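Local coordinates for interferon (PDB 3PIV), which probably acts as a secreted antiviral cytokine of the type I interferon family, signalling through binding to a cell-surface receptor, at residues 37-40 against 41-45; 97-100 against 101-104; 114-117 against 118-122; 148-151 against 152-155. One frame throughout, in Å; residues are numbered along the deposited sequence.

Interaction 1. Residues 37-40 against 41-45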
loop_
_atom_site.group_PDB
_atom_site.type_symbol
_atom_site.label_atom_id
_atom_site.label_comp_id
_atom_site.label_asym_id
_atom_site.label_seq_id
_atom_site.Cartn_x
_atom_site.Cartn_y
_atom_site.Cartn_z
ATOM N N SER A 37 -5.931 -8.948 -6.627
ATOM C CA SER A 37 -7.345 -8.933 -6.227
ATOM C C SER A 37 -7.784 -10.252 -5.585
ATOM O O SER A 37 -8.596 -10.279 -4.672
ATOM C CB SER A 37 -8.226 -8.627 -7.438
ATOM O OG SER A 37 -7.657 -9.205 -8.601
ATOM N N ARG A 38 -7.247 -11.346 -6.095
ATOM C CA ARG A 38 -7.375 -12.654 -5.481
ATOM C C ARG A 38 -7.091 -12.569 -3.976
ATOM O O ARG A 38 -7.896 -12.977 -3.136
ATOM C CB ARG A 38 -6.331 -13.538 -6.152
ATOM C CG ARG A 38 -5.695 -12.808 -7.360
ATOM C CD ARG A 38 -4.164 -12.789 -7.337
ATOM N NE ARG A 38 -3.587 -12.819 -5.998
ATOM C CZ ARG A 38 -2.287 -13.026 -5.775
ATOM N NH1 ARG A 38 -1.473 -13.196 -6.813
ATOM N NH2 ARG A 38 -1.785 -13.064 -4.535
ATOM N N LEU A 39 -5.935 -12.010 -3.647
ATOM C CA LEU A 39 -5.496 -11.874 -2.261
ATOM C C LEU A 39 -6.447 -11.000 -1.453
ATOM O O LEU A 39 -6.819 -11.341 -0.331
ATOM C CB LEU A 39 -4.093 -11.266 -2.242
ATOM C CG LEU A 39 -3.106 -11.584 -1.125
ATOM C CD1 LEU A 39 -2.375 -10.307 -0.749
ATOM C CD2 LEU A 39 -3.769 -12.238 0.077
ATOM N N TYR A 40 -6.840 -9.864 -2.019
ATOM C CA TYR A 40 -7.688 -8.939 -1.292
ATOM C C TYR A 40 -9.050 -9.562 -0.996
ATOM O O TYR A 40 -9.620 -9.331 0.071
ATOM C CB TYR A 40 -7.850 -7.621 -2.058
ATOM C CG TYR A 40 -6.788 -6.619 -1.718
ATOM C CD1 TYR A 40 -6.949 -5.746 -0.645
ATOM C CD2 TYR A 40 -5.601 -6.575 -2.425
ATOM C CE1 TYR A 40 -5.964 -4.835 -0.311
ATOM C CE2 TYR A 40 -4.606 -5.666 -2.094
ATOM C CZ TYR A 40 -4.799 -4.802 -1.041
ATOM O OH TYR A 40 -3.823 -3.907 -0.716
ATOM N N THR A 41 -9.563 -10.347 -1.946
ATOM C CA THR A 41 -10.826 -11.069 -1.751
ATOM C C THR A 41 -10.693 -11.948 -0.511
ATOM O O THR A 41 -11.535 -11.886 0.387
ATOM C CB THR A 41 -11.203 -11.938 -2.991
ATOM O OG1 THR A 41 -11.553 -11.090 -4.090
ATOM C CG2 THR A 41 -12.380 -12.851 -2.681
ATOM N N LEU A 42 -9.617 -12.738 -0.463
ATOM C CA LEU A 42 -9.304 -13.558 0.707
ATOM C C LEU A 42 -9.240 -12.727 1.993
ATOM O O LEU A 42 -9.820 -13.100 3.005
ATOM C CB LEU A 42 -7.989 -14.305 0.487
ATOM C CG LEU A 42 -7.270 -14.978 1.665
ATOM C CD1 LEU A 42 -7.996 -16.227 2.119
ATOM C CD2 LEU A 42 -5.833 -15.319 1.285
ATOM N N MET A 43 -8.550 -11.592 1.951
ATOM C CA MET A 43 -8.432 -10.752 3.134
ATOM C C MET A 43 -9.781 -10.147 3.536
ATOM O O MET A 43 -10.065 -9.922 4.726
ATOM C CB MET A 43 -7.368 -9.661 2.922
ATOM C CG MET A 43 -5.943 -10.187 2.701
ATOM S SD MET A 43 -5.417 -11.504 3.830
ATOM C CE MET A 43 -5.946 -10.809 5.405
ATOM N N ASP A 44 -10.625 -9.888 2.545
ATOM C CA ASP A 44 -11.945 -9.338 2.820
ATOM C C ASP A 44 -12.721 -10.197 3.842
ATOM O O ASP A 44 -13.503 -9.668 4.640
ATOM C CB ASP A 44 -12.751 -9.194 1.523
ATOM C CG ASP A 44 -12.300 -8.011 0.668
ATOM O OD1 ASP A 44 -11.785 -7.015 1.222
ATOM O OD2 ASP A 44 -12.467 -8.079 -0.569
ATOM N N LYS A 45 -12.504 -11.512 3.819
ATOM C CA LYS A 45 -13.259 -12.412 4.695
ATOM C C LYS A 45 -12.404 -13.128 5.739
ATOM O O LYS A 45 -12.873 -14.048 6.413
ATOM C CB LYS A 45 -14.081 -13.417 3.881
ATOM C CG LYS A 45 -13.306 -14.174 2.813
ATOM C CD LYS A 45 -14.278 -14.827 1.824
ATOM C CE LYS A 45 -13.556 -15.636 0.749
ATOM N NZ LYS A 45 -12.803 -16.797 1.317
#
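T41 turns its hydroxyl back over the preceding turn. OG1 lies beside its own backbone N and opposite the carbonyl carbon (chi1 -69°), and this places it near the carbonyl of S37. L39 has CG opposite its backbone N (chi1 -150°), and CD2 leans forward along the helix toward L42 and M43.

S37 O is gripped twice. T41 N donates to S37 O at 2.9 Å, and T41 OG1 donates to S37 O at 3.1 Å. The two donors come from opposite faces of the carbonyl plane, and the hydroxyl sits well above that plane. The next bonds of helix 37-44 follow in i to i+4 order. L42 N reaches R38 O at 3.2 Å, M43 N reaches L39 O at 2.9 Å, and D44 N reaches Y40 O at 2.7 Å.

On the apolar side, L39 CD2 meets L42 CD2 at 3.9 Å. L39 CD2 also lies 4.0 Å from M43 CG, with the two side chains running side by side. L39 and M43 both touch F54 of helix 48-66 and Y112 of helix 111-129. The Y40 ring lies against helix 134-158, and its OH is hydrogen-bonded to H147.

This short helix is therefore amphipathic. The T41 hydroxyl is bonded to the S37 carbonyl one turn back, on the exposed side. L39, Y40 and M43 form the buried apolar face, and L42 lies at its edge against R115.

Interaction 2. Residues 97-100 against 101-104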
loop_
_atom_site.group_PDB
_atom_site.type_symbol
_atom_site.label_atom_id
_atom_site.label_comp_id
_atom_site.label_asym_id
_atom_site.label_seq_id
_atom_site.Cartn_x
_atom_site.Cartn_y
_atom_site.Cartn_z
ATOM N N LYS A 97 0.530 -1.205 14.294
ATOM C CA LYS A 97 1.552 -2.105 14.818
ATOM C C LYS A 97 1.340 -2.325 16.314
ATOM O O LYS A 97 1.695 -3.361 16.865
ATOM C CB LYS A 97 2.955 -1.544 14.571
ATOM C CG LYS A 97 3.471 -1.723 13.152
ATOM C CD LYS A 97 4.775 -0.955 12.958
ATOM C CE LYS A 97 5.616 -1.508 11.818
ATOM N NZ LYS A 97 5.104 -1.000 10.556
ATOM N N GLU A 98 0.766 -1.335 16.975
ATOM C CA GLU A 98 0.466 -1.491 18.387
ATOM C C GLU A 98 -0.497 -2.675 18.602
ATOM O O GLU A 98 -0.249 -3.536 19.442
ATOM C CB GLU A 98 -0.078 -0.185 18.968
ATOM C CG GLU A 98 -0.447 -0.254 20.434
ATOM C CD GLU A 98 -1.087 1.031 20.931
ATOM O OE1 GLU A 98 -0.346 2.020 21.144
ATOM O OE2 GLU A 98 -2.331 1.054 21.100
ATOM N N CYS A 99 -1.572 -2.742 17.821
ATOM C CA CYS A 99 -2.497 -3.860 17.946
ATOM C C CYS A 99 -1.829 -5.169 17.589
ATOM O O CYS A 99 -2.052 -6.174 18.246
ATOM C CB CYS A 99 -3.733 -3.663 17.071
ATOM S SG CYS A 99 -4.496 -2.046 17.225
ATOM N N VAL A 100 -1.020 -5.164 16.536
ATOM C CA VAL A 100 -0.395 -6.390 16.050
ATOM C C VAL A 100 0.521 -7.023 17.104
ATOM O O VAL A 100 0.602 -8.252 17.228
ATOM C CB VAL A 100 0.387 -6.144 14.735
ATOM C CG1 VAL A 100 1.155 -7.392 14.321
ATOM C CG2 VAL A 100 -0.563 -5.705 13.635
ATOM N N ALA A 101 1.208 -6.172 17.859
ATOM C CA ALA A 101 2.029 -6.618 18.981
ATOM C C ALA A 101 1.236 -7.495 19.974
ATOM O O ALA A 101 1.806 -8.356 20.643
ATOM C CB ALA A 101 2.651 -5.406 19.690
ATOM N N ARG A 102 -0.078 -7.293 20.054
ATOM C CA ARG A 102 -0.916 -8.069 20.976
ATOM C C ARG A 102 -1.273 -9.467 20.482
ATOM O O ARG A 102 -1.665 -10.319 21.270
ATOM C CB ARG A 102 -2.208 -7.320 21.286
ATOM C CG ARG A 102 -1.987 -5.949 21.897
ATOM C CD ARG A 102 -3.292 -5.205 22.031
ATOM N NE ARG A 102 -3.050 -3.790 22.265
ATOM C CZ ARG A 102 -3.852 -2.823 21.838
ATOM N NH1 ARG A 102 -4.947 -3.125 21.153
ATOM N NH2 ARG A 102 -3.554 -1.554 22.088
ATOM N N TYR A 103 -1.151 -9.704 19.181
ATOM C CA TYR A 103 -1.606 -10.967 18.608
ATOM C C TYR A 103 -0.614 -12.107 18.787
ATOM O O TYR A 103 0.588 -11.886 18.910
ATOM C CB TYR A 103 -1.921 -10.796 17.124
ATOM C CG TYR A 103 -2.881 -9.664 16.831
ATOM C CD1 TYR A 103 -3.826 -9.265 17.765
ATOM C CD2 TYR A 103 -2.844 -9.003 15.611
ATOM C CE1 TYR A 103 -4.705 -8.229 17.490
ATOM C CE2 TYR A 103 -3.710 -7.973 15.328
ATOM C CZ TYR A 103 -4.640 -7.588 16.264
ATOM O OH TYR A 103 -5.502 -6.559 15.965
ATOM N N ALA A 104 -1.131 -13.332 18.807
ATOM C CA ALA A 104 -0.291 -14.528 18.837
ATOM C C ALA A 104 0.474 -14.658 17.528
ATOM O O ALA A 104 -0.119 -14.643 16.452
ATOM C CB ALA A 104 -1.137 -15.760 19.064
#
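The C-terminal end of helix 79-101 is where this contact lies, at the point where the chain leaves the helix for the loop toward helix 111-129. The last regular i to i+4 bond runs from A101 N to K97 O, at 3.0 Å. After it the spacing tightens. R102 N donates to C99 O at 2.9 Å, and Y103 N donates to V100 O at 3.0 Å. Both are i to i+3 bonds, and both donors stand far above the carbonyl planes.

Y103 folds back over this last turn. Its CG lies beside its own backbone N (chi1 -53°), which lays the ring across the backbone of C99 and V100. C99 O sits 3.4 Å above the Y103 ring plane, over its centre. V100 N lies over the same face, nearer the rim. At the phenol end, Y103 OH lies 3.6 Å from C99 CB.

C99 forms the disulfide to C4, which fastens the N-terminal end of the chain to this helix end in the helical interferon fold. Y103 also touches C4 and, on helix 48-66, E49 and K53.

On the outer surface E98 and R102 form a salt bridge. Both side chains are extended, and E98 OE2 lies 3.0 Å from R102 NH2. The carboxylate and guanidinium planes are turned 41° apart, and one nitrogen carries the bridge. E98 OE2 is also hydrogen-bonded to W6 NE1. C99 CA lies 4.0 Å above one face of the R102 guanidinium, offset toward its rim.

Interaction 3. Residues 114-117 against 118-122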
loop_
_atom_site.group_PDB
_atom_site.type_symbol
_atom_site.label_atom_id
_atom_site.label_comp_id
_atom_site.label_asym_id
_atom_site.label_seq_id
_atom_site.Cartn_x
_atom_site.Cartn_y
_atom_site.Cartn_z
ATOM N N ILE A 114 3.333 -13.823 2.490
ATOM C CA ILE A 114 4.077 -14.324 1.345
ATOM C C ILE A 114 3.581 -13.739 0.013
ATOM O O ILE A 114 4.373 -13.249 -0.793
ATOM C CB ILE A 114 4.019 -15.874 1.298
ATOM C CG1 ILE A 114 4.626 -16.463 2.588
ATOM C CG2 ILE A 114 4.714 -16.378 0.048
ATOM C CD1 ILE A 114 4.534 -17.967 2.729
ATOM N N ARG A 115 2.270 -13.784 -0.216
ATOM C CA ARG A 115 1.698 -13.309 -1.470
ATOM C C ARG A 115 1.859 -11.803 -1.645
ATOM O O ARG A 115 2.259 -11.353 -2.712
ATOM C CB ARG A 115 0.222 -13.716 -1.581
ATOM C CG ARG A 115 -0.004 -15.229 -1.432
ATOM C CD ARG A 115 -1.494 -15.600 -1.347
ATOM N NE ARG A 115 -2.232 -15.229 -2.555
ATOM C CZ ARG A 115 -3.512 -15.523 -2.779
ATOM N NH1 ARG A 115 -4.199 -16.199 -1.886
ATOM N NH2 ARG A 115 -4.095 -15.145 -3.902
ATOM N N ILE A 116 1.555 -11.024 -0.605
ATOM C CA ILE A 116 1.698 -9.570 -0.714
ATOM C C ILE A 116 3.156 -9.167 -0.966
ATOM O O ILE A 116 3.435 -8.279 -1.775
ATOM C CB ILE A 116 1.089 -8.799 0.497
ATOM C CG1 ILE A 116 0.893 -7.321 0.145
ATOM C CG2 ILE A 116 1.959 -8.943 1.771
ATOM C CD1 ILE A 116 -0.042 -7.062 -1.010
ATOM N N LYS A 117 4.106 -9.783 -0.283
ATOM C CA LYS A 117 5.509 -9.537 -0.553
ATOM C C LYS A 117 5.818 -9.865 -1.996
ATOM O O LYS A 117 6.395 -9.109 -2.691
ATOM C CB LYS A 117 6.376 -10.370 0.331
ATOM C CG LYS A 117 7.799 -10.062 0.178
ATOM C CD LYS A 117 8.684 -10.894 1.012
ATOM C CE LYS A 117 9.835 -10.096 1.572
ATOM N NZ LYS A 117 10.967 -10.923 2.073
ATOM N N ARG A 118 5.374 -11.027 -2.418
ATOM C CA ARG A 118 5.565 -11.461 -3.793
ATOM C C ARG A 118 5.051 -10.413 -4.798
ATOM O O ARG A 118 5.700 -10.114 -5.809
ATOM C CB ARG A 118 4.850 -12.796 -3.975
ATOM C CG ARG A 118 5.078 -13.501 -5.286
ATOM C CD ARG A 118 4.314 -14.839 -5.286
ATOM N NE ARG A 118 4.986 -15.864 -4.485
ATOM C CZ ARG A 118 4.362 -16.746 -3.711
ATOM N NH1 ARG A 118 3.038 -16.737 -3.601
ATOM N NH2 ARG A 118 5.067 -17.644 -3.041
ATOM N N HIS A 119 3.881 -9.847 -4.525
ATOM C CA HIS A 119 3.355 -8.815 -5.404
ATOM C C HIS A 119 4.241 -7.559 -5.429
ATOM O O HIS A 119 4.547 -7.018 -6.488
ATOM C CB HIS A 119 1.916 -8.468 -5.020
ATOM C CG HIS A 119 1.444 -7.162 -5.571
ATOM N ND1 HIS A 119 1.272 -6.942 -6.921
ATOM C CD2 HIS A 119 1.106 -6.004 -4.955
ATOM C CE1 HIS A 119 0.836 -5.708 -7.113
ATOM N NE2 HIS A 119 0.739 -5.114 -5.938
ATOM N N PHE A 120 4.672 -7.093 -4.266
ATOM C CA PHE A 120 5.481 -5.883 -4.247
ATOM C C PHE A 120 6.856 -6.098 -4.854
ATOM O O PHE A 120 7.423 -5.187 -5.445
ATOM C CB PHE A 120 5.541 -5.273 -2.843
ATOM C CG PHE A 120 4.348 -4.438 -2.532
ATOM C CD1 PHE A 120 4.346 -3.077 -2.826
ATOM C CD2 PHE A 120 3.198 -5.019 -2.026
ATOM C CE1 PHE A 120 3.221 -2.300 -2.577
ATOM C CE2 PHE A 120 2.062 -4.254 -1.777
ATOM C CZ PHE A 120 2.074 -2.887 -2.050
ATOM N N ARG A 121 7.369 -7.298 -4.734
ATOM C CA ARG A 121 8.576 -7.710 -5.416
ATOM C C ARG A 121 8.436 -7.530 -6.901
ATOM O O ARG A 121 9.314 -7.017 -7.562
ATOM C CB ARG A 121 8.849 -9.179 -5.190
ATOM C CG ARG A 121 9.893 -9.475 -4.282
ATOM C CD ARG A 121 11.213 -8.809 -4.581
ATOM N NE ARG A 121 11.911 -8.528 -3.335
ATOM C CZ ARG A 121 13.160 -8.848 -3.039
ATOM N NH1 ARG A 121 13.953 -9.444 -3.924
ATOM N NH2 ARG A 121 13.613 -8.539 -1.829
ATOM N N THR A 122 7.299 -7.986 -7.390
ATOM C CA THR A 122 7.019 -7.905 -8.821
ATOM C C THR A 122 7.047 -6.458 -9.288
ATOM O O THR A 122 7.618 -6.134 -10.341
ATOM C CB THR A 122 5.646 -8.516 -9.160
ATOM O OG1 THR A 122 5.687 -9.928 -8.933
ATOM C CG2 THR A 122 5.279 -8.245 -10.599
#
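I114 starts the contact by placing its CG2 methyl over one face of the R118 guanidinium. I114 CG2 is 3.4 Å from R118 NH2, and the two side chains run in the same direction. Both belong to helix 111-129 of the interferon helical bundle, in which residues four apart share a face. Beneath the side chains R118 N donates to I114 O.

R115 comes next. R115 CG lies 4.0 Å from R118 NH1, and the two guanidinium planes are 31° apart. The charged atoms of this pair do not touch, but R115 NE lies near R38 NH2 of helix 37-44, a like charge. The side chain of R115 also packs on L39 and L42 of that helix. R115 O accepts from H119 N at 2.9 Å.

I116 faces the interior. Its CG1 stands opposite the backbone N (chi1 -163°), which carries CD1 along the helix to F120. I116 CD1 lies 3.6 Å from F120 CE2. I116 O meets the ring edge in its plane, 3.3 Å from F120 CD2. F120 meets H61 and H147 with its ring, and a bound nickel ion lies about 6 Å from its side chain. H119 NE2 is hydrogen-bonded to H147 NE2 of helix 134-158.

K117 closes the segment on the exposed side, where K117 O accepts from R121 N at 2.9 Å.

Interaction 4. Residues 148-151 against 152-155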
loop_
_atom_site.group_PDB
_atom_site.type_symbol
_atom_site.label_atom_id
_atom_site.label_comp_id
_atom_site.label_asym_id
_atom_site.label_seq_id
_atom_site.Cartn_x
_atom_site.Cartn_y
_atom_site.Cartn_z
ATOM N N LEU A 148 -4.959 1.146 -2.115
ATOM C CA LEU A 148 -5.555 2.040 -1.134
ATOM C C LEU A 148 -7.086 1.868 -1.131
ATOM O O LEU A 148 -7.713 1.914 -0.073
ATOM C CB LEU A 148 -5.174 3.501 -1.405
ATOM C CG LEU A 148 -3.694 3.889 -1.199
ATOM C CD1 LEU A 148 -3.441 5.309 -1.656
ATOM C CD2 LEU A 148 -3.287 3.711 0.262
ATOM N N GLN A 149 -7.668 1.660 -2.311
ATOM C CA GLN A 149 -9.126 1.503 -2.431
ATOM C C GLN A 149 -9.581 0.227 -1.758
ATOM O O GLN A 149 -10.504 0.247 -0.976
ATOM C CB GLN A 149 -9.576 1.545 -3.901
ATOM C CG GLN A 149 -9.614 2.950 -4.456
ATOM C CD GLN A 149 -9.609 3.016 -5.964
ATOM O OE1 GLN A 149 -9.199 2.071 -6.651
ATOM N NE2 GLN A 149 -10.043 4.157 -6.498
ATOM N N ARG A 150 -8.886 -0.873 -2.014
ATOM C CA ARG A 150 -9.239 -2.140 -1.387
ATOM C C ARG A 150 -8.907 -2.200 0.120
ATOM O O ARG A 150 -9.664 -2.785 0.900
ATOM C CB ARG A 150 -8.589 -3.299 -2.135
ATOM C CG ARG A 150 -9.029 -3.443 -3.606
ATOM C CD ARG A 150 -10.491 -3.873 -3.769
ATOM N NE ARG A 150 -10.815 -5.145 -3.118
ATOM C CZ ARG A 150 -10.792 -6.340 -3.714
ATOM N NH1 ARG A 150 -10.429 -6.442 -4.979
ATOM N NH2 ARG A 150 -11.103 -7.437 -3.036
ATOM N N MET A 151 -7.782 -1.615 0.527
ATOM C CA MET A 151 -7.442 -1.563 1.947
ATOM C C MET A 151 -8.549 -0.918 2.754
ATOM O O MET A 151 -8.834 -1.338 3.853
ATOM C CB MET A 151 -6.116 -0.830 2.182
ATOM C CG MET A 151 -4.909 -1.617 1.691
ATOM S SD MET A 151 -3.448 -0.572 1.514
ATOM C CE MET A 151 -2.777 -0.683 3.178
ATOM N N ASP A 152 -9.177 0.097 2.186
ATOM C CA ASP A 152 -10.242 0.829 2.865
ATOM C C ASP A 152 -11.478 -0.053 3.106
ATOM O O ASP A 152 -12.173 0.082 4.113
ATOM C CB ASP A 152 -10.617 2.058 2.032
ATOM C CG ASP A 152 -11.723 2.870 2.659
ATOM O OD1 ASP A 152 -11.453 3.594 3.646
ATOM O OD2 ASP A 152 -12.861 2.791 2.157
ATOM N N ILE A 153 -11.739 -0.957 2.176
ATOM C CA ILE A 153 -12.828 -1.904 2.326
ATOM C C ILE A 153 -12.512 -2.840 3.483
ATOM O O ILE A 153 -13.322 -3.046 4.372
ATOM C CB ILE A 153 -13.042 -2.718 1.036
ATOM C CG1 ILE A 153 -13.584 -1.811 -0.077
ATOM C CG2 ILE A 153 -13.990 -3.886 1.283
ATOM C CD1 ILE A 153 -13.867 -2.556 -1.363
ATOM N N ILE A 154 -11.310 -3.389 3.465
ATOM C CA ILE A 154 -10.852 -4.262 4.538
ATOM C C ILE A 154 -10.905 -3.574 5.898
ATOM O O ILE A 154 -11.287 -4.192 6.886
ATOM C CB ILE A 154 -9.432 -4.764 4.261
ATOM C CG1 ILE A 154 -9.456 -5.749 3.081
ATOM C CG2 ILE A 154 -8.827 -5.388 5.517
ATOM C CD1 ILE A 154 -8.087 -6.006 2.488
ATOM N N ALA A 155 -10.517 -2.304 5.957
ATOM C CA ALA A 155 -10.568 -1.571 7.208
ATOM C C ALA A 155 -12.019 -1.400 7.648
ATOM O O ALA A 155 -12.350 -1.649 8.805
ATOM C CB ALA A 155 -9.877 -0.216 7.084
HETATM O O HOH W 1 -12.875 2.042 -1.028
#
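R150 O takes two backbone donors from the following turn. I154 N donates to R150 O at 3.1 Å, with an almost straight N-H...O angle of 172°. I153 N adds a weak bond to R150 O at 3.0 Å, bent to 122°. The helix is locally irregular here, because Q149 O and I153 N stand 3.6 Å apart. On either side of this opening the i to i+4 bonds persist. A155 N reaches M151 O at 2.9 Å, and D152 N reaches L148 O at 3.2 Å.

A water serves the carbonyl that I153 N does not reach. The water donates to Q149 O at 3.0 Å and to D152 OD2 at 3.3 Å. D152 holds CG opposite its backbone N (chi1 180°), and this carries the carboxylate to helix 10-23. There OD2 makes a salt bridge to R11 and OD1 a hydrogen bond to T14. The buried carboxylate is thus held by two residues and a water, and the positive charge of R11 would favour its ionised form.

The isoleucines lie close to backbone oxygens of the turn before. I153 CB is 3.4 Å from R150 O, and I154 CB sits near M151 O. The CD1 of I153 also comes near the R150 side chain, obliquely to the guanidinium. R150 itself pairs through NH2 with D44.

M151 fills the interior side, packing on Y10, Y40 and L55. Helix 134-158 thus touches three other helices here: 10-23, 37-44 and 48-66. Such a long helix, with apolar residues turned inward and polar groups linking it to its neighbours, belongs to the helical-bundle core of a type I interferon.

The four contacts follow one another along the chain, on helix 37-44, the end of helix 79-101, helix 111-129 and helix 134-158. Interaction 1 lies between two of the others. Its centre is about 10 Å from that of interaction 4 and about 14 Å from that of interaction 3, and it touches both. D44 pairs with R150 across one boundary, and L39 packs on I116 across the other. Interactions 3 and 4 do not touch directly; their centres are about 18 Å apart. Interaction 2 is remote, with centres 20 to 22 Å from the rest. Helix 37-44 thus packs between helices 111-129 and 134-158 in the bundle, while the C4-C99 disulfide ties the N-terminal end to helix 79-101.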